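Local coordinates for protein Nrps/pks (Streptomyces albus, PDB 4OPE) that probably catalyses decarboxylative Claisen condensation, extending the polyketide chain, as a ketosynthase domain of the AT-less oxazolomycin synthase OzmH, at residues L300-H311 against R415-G423. Residues are numbered along the deposited sequence; the frame is centred on the assembly and turned at random.
Sequences LAPADLGYLEAH and RTAAISAFG
Three backbone hydrogen bonds join Tyr307–Glu309 to Ala418–Ser420 as parallel neighbours: Ala418 N to Tyr307 O, Glu309 N to Ala418 O (2.8 Å) and Ser420 N to Glu309 O, the last nearly straight. Ahead of these bonds the side chain of Thr416 grips the preceding turn. Thr416 OG1, set between backbone N and carbonyl carbon (chi1 62°), donates to Asp304 O at 2.8 Å and accepts from Gly306 N at 3.1 Å, tying down the turn that leads into strand 308-309.

Apolar contacts line both sheet faces. On one, Ala418 CB meets Leu308 CD2 at 3.7 Å and Leu305 CD1 at 3.8 Å; on the other, the Glu309 and Ile419 side chains cross, Glu309 CG resting against Ile419 CG2, while the Glu309 carboxylate turns off to a salt bridge with Lys363 and to Val345 N.

At the far end the His311 ring lies over the backbone of Phe422, with Phe422 CB 4.2 Å from its centroid in a CH-pi contact. The Phe422 ring turns an edge toward the same imidazole, offset, planes at 64°, and Phe422 CD2 touches His311 CB at 3.6 Å. An alanine in place of His311 would remove the imidazole and is likely to leave Phe422 without its aromatic partner and freer to shift. Parallel strands 308-309 and 416-422 belong to the C-terminal half of the thiolase fold; His311, opening an HGTGT sequence, probably corresponds to one of the two catalytic histidines of the ketosynthase family.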
ATOM      1  N   LEU A 300      -4.675   5.481  27.679  1.00 51.95           N
ATOM      2  CA  LEU A 300      -4.345   4.328  28.475  1.00 53.10           C
ATOM      3  C   LEU A 300      -2.995   4.508  29.120  1.00 54.33           C
ATOM      4  O   LEU A 300      -2.065   5.000  28.516  1.00 58.09           O
ATOM      5  CB  LEU A 300      -4.315   3.103  27.570  1.00 54.65           C
ATOM      6  CG  LEU A 300      -4.018   1.736  28.173  1.00 56.06           C
ATOM      7  CD1 LEU A 300      -5.219   1.246  28.944  1.00 59.75           C
ATOM      8  CD2 LEU A 300      -3.720   0.733  27.090  1.00 57.63           C
ATOM      9  N   ALA A 301      -2.902   4.082  30.366  1.00 58.80           N
ATOM     10  CA  ALA A 301      -1.670   4.095  31.107  1.00 57.37           C
ATOM     11  C   ALA A 301      -1.146   2.708  31.083  1.00 55.84           C
ATOM     12  O   ALA A 301      -1.926   1.750  31.082  1.00 56.67           O
ATOM     13  CB  ALA A 301      -1.943   4.486  32.546  1.00 61.43           C
ATOM     14  N   PRO A 302       0.176   2.570  31.092  1.00 54.74           N
ATOM     15  CA  PRO A 302       0.782   1.263  31.186  1.00 53.06           C
ATOM     16  C   PRO A 302       0.207   0.424  32.311  1.00 53.21           C
ATOM     17  O   PRO A 302       0.138  -0.776  32.212  1.00 52.58           O
ATOM     18  CB  PRO A 302       2.246   1.596  31.440  1.00 53.87           C
ATOM     19  CG  PRO A 302       2.470   2.853  30.699  1.00 52.79           C
ATOM     20  CD  PRO A 302       1.149   3.580  30.647  1.00 55.48           C
ATOM     21  N   ALA A 303      -0.203   1.047  33.393  1.00 59.78           N
ATOM     22  CA  ALA A 303      -0.727   0.282  34.526  1.00 64.89           C
ATOM     23  C   ALA A 303      -2.025  -0.483  34.173  1.00 64.03           C
ATOM     24  O   ALA A 303      -2.372  -1.494  34.791  1.00 63.67           O
ATOM     25  CB  ALA A 303      -0.963   1.224  35.702  1.00 64.87           C
ATOM     26  N   ASP A 304      -2.734   0.029  33.175  1.00 62.96           N
ATOM     27  CA  ASP A 304      -3.986  -0.554  32.736  1.00 62.18           C
ATOM     28  C   ASP A 304      -3.809  -1.565  31.627  1.00 55.43           C
ATOM     29  O   ASP A 304      -4.783  -2.090  31.167  1.00 60.53           O
ATOM     30  CB  ASP A 304      -4.932   0.540  32.205  1.00 64.17           C
ATOM     31  CG  ASP A 304      -5.186   1.664  33.208  1.00 64.31           C
ATOM     32  OD1 ASP A 304      -5.211   1.393  34.433  1.00 58.22           O
ATOM     33  OD2 ASP A 304      -5.375   2.816  32.729  1.00 66.59           O
ATOM     34  N   LEU A 305      -2.595  -1.813  31.163  1.00 49.92           N
ATOM     35  CA  LEU A 305      -2.396  -2.685  30.032  1.00 44.85           C
ATOM     36  C   LEU A 305      -2.355  -4.130  30.460  1.00 41.47           C
ATOM     37  O   LEU A 305      -1.565  -4.486  31.288  1.00 40.74           O
ATOM     38  CB  LEU A 305      -1.090  -2.321  29.405  1.00 48.28           C
ATOM     39  CG  LEU A 305      -0.754  -2.927  28.071  1.00 49.68           C
ATOM     40  CD1 LEU A 305      -1.850  -2.648  27.060  1.00 50.57           C
ATOM     41  CD2 LEU A 305       0.529  -2.267  27.634  1.00 51.25           C
ATOM     42  N   GLY A 306      -3.216  -4.965  29.904  1.00 39.35           N
ATOM     43  CA  GLY A 306      -3.297  -6.381  30.312  1.00 39.12           C
ATOM     44  C   GLY A 306      -2.359  -7.377  29.666  1.00 38.46           C
ATOM     45  O   GLY A 306      -2.072  -8.419  30.241  1.00 42.00           O
ATOM     46  N   TYR A 307      -1.877  -7.079  28.467  1.00 37.19           N
ATOM     47  CA  TYR A 307      -1.051  -8.020  27.704  1.00 37.32           C
ATOM     48  C   TYR A 307      -0.405  -7.293  26.567  1.00 36.04           C
ATOM     49  O   TYR A 307      -0.984  -6.383  26.007  1.00 35.14           O
ATOM     50  CB  TYR A 307      -1.884  -9.186  27.144  1.00 38.00           C
ATOM     51  CG  TYR A 307      -1.090 -10.191  26.375  1.00 37.18           C
ATOM     52  CD1 TYR A 307      -0.380 -11.181  27.013  1.00 37.80           C
ATOM     53  CD2 TYR A 307      -1.065 -10.162  25.020  1.00 37.87           C
ATOM     54  CE1 TYR A 307       0.349 -12.111  26.314  1.00 38.17           C
ATOM     55  CE2 TYR A 307      -0.310 -11.061  24.300  1.00 38.86           C
ATOM     56  CZ  TYR A 307       0.391 -12.027  24.953  1.00 40.63           C
ATOM     57  OH  TYR A 307       1.126 -12.907  24.195  1.00 47.40           O
ATOM     58  N   LEU A 308       0.804  -7.719  26.231  1.00 38.27           N
ATOM     59  CA  LEU A 308       1.610  -7.112  25.155  1.00 41.31           C
ATOM     60  C   LEU A 308       2.026  -8.231  24.199  1.00 40.68           C
ATOM     61  O   LEU A 308       2.819  -9.092  24.565  1.00 39.92           O
ATOM     62  CB  LEU A 308       2.844  -6.429  25.740  1.00 44.14           C
ATOM     63  CG  LEU A 308       3.727  -5.477  24.911  1.00 48.18           C
ATOM     64  CD1 LEU A 308       4.538  -6.114  23.804  1.00 48.77           C
ATOM     65  CD2 LEU A 308       2.891  -4.385  24.293  1.00 52.85           C
ATOM     66  N   GLU A 309       1.429  -8.235  23.008  1.00 39.50           N
ATOM     67  CA  GLU A 309       1.742  -9.183  21.955  1.00 39.37           C
ATOM     68  C   GLU A 309       2.826  -8.538  21.192  1.00 39.95           C
ATOM     69  O   GLU A 309       2.623  -7.545  20.458  1.00 41.74           O
ATOM     70  CB  GLU A 309       0.538  -9.426  21.041  1.00 39.48           C
ATOM     71  CG  GLU A 309       0.837 -10.217  19.784  1.00 38.44           C
ATOM     72  CD  GLU A 309       1.344 -11.653  20.026  1.00 41.67           C
ATOM     73  OE1 GLU A 309       1.104 -12.291  21.105  1.00 39.67           O
ATOM     74  OE2 GLU A 309       1.996 -12.174  19.086  1.00 45.67           O
ATOM     75  N   ALA A 310       4.014  -9.076  21.391  1.00 42.82           N
ATOM     76  CA  ALA A 310       5.229  -8.384  20.955  1.00 41.62           C
ATOM     77  C   ALA A 310       5.598  -8.790  19.554  1.00 42.48           C
ATOM     78  O   ALA A 310       5.192  -9.846  19.063  1.00 43.12           O
ATOM     79  CB  ALA A 310       6.358  -8.722  21.890  1.00 41.40           C
ATOM     80  N   HIS A 311       6.418  -7.967  18.926  1.00 41.67           N
ATOM     81  CA  HIS A 311       6.993  -8.329  17.661  1.00 41.04           C
ATOM     82  C   HIS A 311       7.722  -9.655  17.746  1.00 39.64           C
ATOM     83  O   HIS A 311       7.427 -10.568  16.984  1.00 45.61           O
ATOM     84  CB  HIS A 311       7.895  -7.236  17.152  1.00 43.06           C
ATOM     85  CG  HIS A 311       8.368  -7.474  15.774  1.00 43.21           C
ATOM     86  ND1 HIS A 311       7.504  -7.772  14.745  1.00 45.21           N
ATOM     87  CD2 HIS A 311       9.619  -7.496  15.256  1.00 44.91           C
ATOM     88  CE1 HIS A 311       8.209  -7.947  13.638  1.00 49.49           C
ATOM     89  NE2 HIS A 311       9.492  -7.777  13.922  1.00 45.47           N
ATOM     90  N   ARG A 415     -10.516  -6.139  29.707  1.00 45.42           N
ATOM     91  CA  ARG A 415      -9.189  -6.477  29.402  1.00 42.92           C
ATOM     92  C   ARG A 415      -8.677  -5.632  28.261  1.00 43.30           C
ATOM     93  O   ARG A 415      -9.481  -5.259  27.376  1.00 41.80           O
ATOM     94  CB  ARG A 415      -9.163  -7.925  29.020  1.00 42.36           C
ATOM     95  CG  ARG A 415      -9.434  -8.816  30.207  1.00 43.10           C
ATOM     96  CD  ARG A 415      -9.413 -10.239  29.727  1.00 45.07           C
ATOM     97  NE  ARG A 415      -9.835 -11.129  30.777  1.00 50.93           N
ATOM     98  CZ  ARG A 415     -11.085 -11.249  31.224  1.00 51.85           C
ATOM     99  NH1 ARG A 415     -12.069 -10.542  30.688  1.00 54.72           N
ATOM    100  NH2 ARG A 415     -11.343 -12.087  32.206  1.00 51.79           N
ATOM    101  N   THR A 416      -7.365  -5.314  28.299  1.00 40.84           N
ATOM    102  CA  THR A 416      -6.715  -4.552  27.217  1.00 42.40           C
ATOM    103  C   THR A 416      -5.437  -5.239  26.717  1.00 40.36           C
ATOM    104  O   THR A 416      -4.786  -6.005  27.435  1.00 40.58           O
ATOM    105  CB  THR A 416      -6.331  -3.113  27.621  1.00 43.68           C
ATOM    106  OG1 THR A 416      -5.395  -3.176  28.685  1.00 49.67           O
ATOM    107  CG2 THR A 416      -7.515  -2.337  28.100  1.00 44.11           C
ATOM    108  N   ALA A 417      -5.096  -4.971  25.470  1.00 35.46           N
ATOM    109  CA  ALA A 417      -3.905  -5.520  24.934  1.00 34.20           C
ATOM    110  C   ALA A 417      -3.325  -4.583  23.915  1.00 34.53           C
ATOM    111  O   ALA A 417      -4.016  -3.744  23.308  1.00 31.83           O
ATOM    112  CB  ALA A 417      -4.170  -6.867  24.311  1.00 34.04           C
ATOM    113  N   ALA A 418      -2.026  -4.737  23.751  1.00 35.42           N
ATOM    114  CA  ALA A 418      -1.299  -3.930  22.831  1.00 38.00           C
ATOM    115  C   ALA A 418      -0.475  -4.850  21.963  1.00 36.21           C
ATOM    116  O   ALA A 418       0.059  -5.832  22.444  1.00 36.91           O
ATOM    117  CB  ALA A 418      -0.411  -2.973  23.611  1.00 39.76           C
ATOM    118  N   ILE A 419      -0.359  -4.500  20.693  1.00 36.21           N
ATOM    119  CA  ILE A 419       0.287  -5.353  19.692  1.00 35.42           C
ATOM    120  C   ILE A 419       1.234  -4.537  18.857  1.00 33.12           C
ATOM    121  O   ILE A 419       0.839  -3.503  18.329  1.00 30.58           O
ATOM    122  CB  ILE A 419      -0.754  -5.930  18.731  1.00 36.02           C
ATOM    123  CG1 ILE A 419      -1.900  -6.477  19.570  1.00 37.54           C
ATOM    124  CG2 ILE A 419      -0.107  -6.988  17.820  1.00 34.61           C
ATOM    125  CD1 ILE A 419      -3.021  -7.087  18.758  1.00 40.62           C
ATOM    126  N   SER A 420       2.458  -5.049  18.721  1.00 32.81           N
ATOM    127  CA  SER A 420       3.527  -4.410  17.950  1.00 32.73           C
ATOM    128  C   SER A 420       3.909  -5.206  16.703  1.00 32.18           C
ATOM    129  O   SER A 420       3.920  -6.421  16.696  1.00 31.43           O
ATOM    130  CB  SER A 420       4.795  -4.293  18.776  1.00 32.70           C
ATOM    131  OG  SER A 420       4.708  -3.321  19.803  1.00 34.51           O
ATOM    132  N   ALA A 421       4.259  -4.474  15.660  1.00 32.03           N
ATOM    133  CA  ALA A 421       4.852  -5.034  14.498  1.00 31.84           C
ATOM    134  C   ALA A 421       5.834  -4.024  13.893  1.00 32.49           C
ATOM    135  O   ALA A 421       5.454  -2.896  13.556  1.00 29.79           O
ATOM    136  CB  ALA A 421       3.768  -5.382  13.515  1.00 32.16           C
ATOM    137  N   PHE A 422       7.080  -4.479  13.738  1.00 33.90           N
ATOM    138  CA  PHE A 422       8.193  -3.668  13.231  1.00 35.26           C
ATOM    139  C   PHE A 422       8.768  -4.257  11.950  1.00 34.62           C
ATOM    140  O   PHE A 422       9.351  -5.310  11.939  1.00 35.09           O
ATOM    141  CB  PHE A 422       9.295  -3.607  14.291  1.00 36.96           C
ATOM    142  CG  PHE A 422       8.805  -3.162  15.629  1.00 37.08           C
ATOM    143  CD1 PHE A 422       8.029  -2.042  15.747  1.00 36.28           C
ATOM    144  CD2 PHE A 422       9.092  -3.884  16.752  1.00 38.48           C
ATOM    145  CE1 PHE A 422       7.576  -1.608  16.963  1.00 35.99           C
ATOM    146  CE2 PHE A 422       8.633  -3.474  17.986  1.00 38.40           C
ATOM    147  CZ  PHE A 422       7.887  -2.319  18.090  1.00 38.37           C
ATOM    148  N   GLY A 423       8.569  -3.573  10.854  1.00 34.96           N
ATOM    149  CA  GLY A 423       9.070  -4.048   9.594  1.00 34.72           C
ATOM    150  C   GLY A 423      10.578  -3.900   9.564  1.00 34.48           C
ATOM    151  O   GLY A 423      11.119  -2.877   9.985  1.00 33.42           O
TER